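PDB 1PGV: tropomodulin from Caenorhabditis elegans, which probably caps the pointed end of actin filaments, blocking their elongation and depolymerization, this chain being its C-terminal domain. Local coordinates for residues K44-N49 / E73-A78. Residues are numbered along the deposited sequence; the frame is centred on the assembly and turned at random.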
loop_
_atom_site.group_PDB
_atom_site.type_symbol
_atom_site.label_atom_id
_atom_site.label_comp_id
_atom_site.label_asym_id
_atom_site.label_seq_id
_atom_site.Cartn_x
_atom_site.Cartn_y
_atom_site.Cartn_z
ATOM N N LYS A 44 -6.260 -14.883 -0.106
ATOM C CA LYS A 44 -6.676 -13.490 -0.247
ATOM C C LYS A 44 -5.970 -12.543 0.712
ATOM O O LYS A 44 -5.895 -11.337 0.462
ATOM C CB LYS A 44 -8.184 -13.368 -0.024
ATOM C CG LYS A 44 -9.025 -14.278 -0.902
ATOM C CD LYS A 44 -8.834 -13.973 -2.373
ATOM C CE LYS A 44 -9.719 -14.869 -3.230
ATOM N NZ LYS A 44 -11.157 -14.735 -2.872
ATOM N N GLU A 45 -5.476 -13.079 1.821
ATOM C CA GLU A 45 -4.786 -12.258 2.803
ATOM C C GLU A 45 -3.453 -12.843 3.235
ATOM O O GLU A 45 -3.357 -14.015 3.602
ATOM C CB GLU A 45 -5.672 -12.029 4.036
ATOM C CG GLU A 45 -4.913 -11.439 5.225
ATOM C CD GLU A 45 -5.817 -10.828 6.282
ATOM O OE1 GLU A 45 -6.862 -11.433 6.601
ATOM O OE2 GLU A 45 -5.468 -9.745 6.806
ATOM N N VAL A 46 -2.421 -12.009 3.168
ATOM C CA VAL A 46 -1.080 -12.391 3.578
ATOM C C VAL A 46 -0.686 -11.347 4.607
ATOM O O VAL A 46 -0.606 -10.158 4.299
ATOM C CB VAL A 46 -0.084 -12.354 2.400
ATOM C CG1 VAL A 46 1.321 -12.651 2.902
ATOM C CG2 VAL A 46 -0.486 -13.365 1.348
ATOM N N ASN A 47 -0.459 -11.790 5.836
ATOM C CA ASN A 47 -0.104 -10.883 6.912
ATOM C C ASN A 47 1.174 -11.349 7.594
ATOM O O ASN A 47 1.183 -12.388 8.255
ATOM C CB ASN A 47 -1.240 -10.836 7.939
ATOM C CG ASN A 47 -1.046 -9.755 8.981
ATOM O OD1 ASN A 47 0.059 -9.543 9.482
ATOM N ND2 ASN A 47 -2.131 -9.072 9.329
ATOM N N ILE A 48 2.258 -10.593 7.426
ATOM C CA ILE A 48 3.516 -10.954 8.071
ATOM C C ILE A 48 3.926 -9.870 9.058
ATOM O O ILE A 48 5.115 -9.661 9.315
ATOM C CB ILE A 48 4.654 -11.169 7.048
ATOM C CG1 ILE A 48 4.942 -9.872 6.288
ATOM C CG2 ILE A 48 4.280 -12.292 6.092
ATOM C CD1 ILE A 48 6.133 -9.974 5.346
ATOM N N ASN A 49 2.933 -9.183 9.612
ATOM C CA ASN A 49 3.187 -8.125 10.580
ATOM C C ASN A 49 4.043 -8.643 11.732
ATOM O O ASN A 49 3.834 -9.753 12.220
ATOM C CB ASN A 49 1.871 -7.579 11.150
ATOM C CG ASN A 49 1.084 -6.752 10.145
ATOM O OD1 ASN A 49 1.580 -6.421 9.068
ATOM N ND2 ASN A 49 -0.147 -6.404 10.503
ATOM N N GLU A 73 -5.984 -9.843 -1.728
ATOM C CA GLU A 73 -6.764 -8.663 -1.378
ATOM C C GLU A 73 -6.142 -7.832 -0.271
ATOM O O GLU A 73 -6.353 -6.619 -0.202
ATOM C CB GLU A 73 -8.176 -9.083 -0.951
ATOM C CG GLU A 73 -9.039 -9.571 -2.099
ATOM C CD GLU A 73 -10.372 -10.129 -1.634
ATOM O OE1 GLU A 73 -10.831 -9.754 -0.535
ATOM O OE2 GLU A 73 -10.961 -10.934 -2.382
ATOM N N LYS A 74 -5.390 -8.481 0.609
ATOM C CA LYS A 74 -4.750 -7.780 1.712
ATOM C C LYS A 74 -3.317 -8.252 1.895
ATOM O O LYS A 74 -3.048 -9.450 1.961
ATOM C CB LYS A 74 -5.529 -7.997 3.010
ATOM C CG LYS A 74 -6.967 -7.513 2.963
ATOM C CD LYS A 74 -7.661 -7.728 4.303
ATOM C CE LYS A 74 -9.105 -7.247 4.264
ATOM N NZ LYS A 74 -9.767 -7.394 5.593
ATOM N N PHE A 75 -2.396 -7.297 1.967
ATOM C CA PHE A 75 -0.986 -7.612 2.138
ATOM C C PHE A 75 -0.455 -6.678 3.215
ATOM O O PHE A 75 -0.420 -5.462 3.033
ATOM C CB PHE A 75 -0.246 -7.413 0.811
ATOM C CG PHE A 75 1.173 -7.920 0.816
ATOM C CD1 PHE A 75 1.580 -8.893 1.724
ATOM C CD2 PHE A 75 2.093 -7.449 -0.116
ATOM C CE1 PHE A 75 2.884 -9.392 1.703
ATOM C CE2 PHE A 75 3.400 -7.942 -0.146
ATOM C CZ PHE A 75 3.792 -8.915 0.765
ATOM N N SER A 76 -0.070 -7.247 4.354
ATOM C CA SER A 76 0.420 -6.438 5.461
ATOM C C SER A 76 1.824 -6.848 5.886
ATOM O O SER A 76 2.092 -8.026 6.139
ATOM C CB SER A 76 -0.535 -6.553 6.652
ATOM O OG SER A 76 -0.243 -5.579 7.638
ATOM N N LEU A 77 2.715 -5.862 5.953
ATOM C CA LEU A 77 4.103 -6.083 6.347
ATOM C C LEU A 77 4.489 -5.040 7.385
ATOM O O LEU A 77 5.609 -4.524 7.372
ATOM C CB LEU A 77 5.045 -5.938 5.148
ATOM C CG LEU A 77 4.695 -6.562 3.801
ATOM C CD1 LEU A 77 3.612 -5.733 3.119
ATOM C CD2 LEU A 77 5.948 -6.604 2.927
ATOM N N ALA A 78 3.558 -4.720 8.274
ATOM C CA ALA A 78 3.810 -3.732 9.309
ATOM C C ALA A 78 4.847 -4.233 10.304
ATOM O O ALA A 78 4.878 -5.412 10.648
ATOM C CB ALA A 78 2.516 -3.391 10.043
HETATM O O HOH W 1 -8.538 -8.846 7.583
#
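Just past strand 45-47, Asn49 reaches across to Ser76, the last residue of strand 74-76, and to Ala78 beyond it, and its side chain can be followed outward. CB lies 3.7 Å from Ala78 O. CG, set anti to the carbonyl carbon (chi1 -71°), passes beside Ala78 CB and brings the amide toward residues 76-78. OD1 there accepts a hydrogen bond from Ala78 N at 2.7 Å, the donor standing 41° out of the carbonyl plane. Ser76 OG, in one of two deposited conformers, lies 2.5 Å from Asn49 OD1, so short that the exact geometry of this bond is doubtful. ND2 lies 3.0 Å from Ser76 OG. Asn49 itself is positioned by an Asx turn, its N donating to Asn47 OD1 in the carbonyl plane.

Upstream, the strand axes run 5° apart, and a parallel ladder is evidenced by Val46 N to Lys74 O (2.9 Å), Ser76 N to Val46 O (3.0 Å) and Ile48 N to Ser76 O. At the start, Lys44 O takes both Glu73 N and Lys74 N. On one face Val46 CG1 meets Phe75 CE1 at 3.8 Å, side by side, while Leu77 CD1 sits 3.7 Å above the ring centre; Leu62 of helix 56-66 touches Phe75 and Ile48, as befits a beta-alpha-beta unit of this leucine-rich-repeat-like fold. On the other face, Glu45 OE1 and Lys74 NZ share a water.

The polar chemistry thus divides by place: backbone bonds set the register as far as Ile48, and beyond it Asn49 OD1 ties the loop after strand 45-47 to the backbone N of Ala78 after strand 74-76.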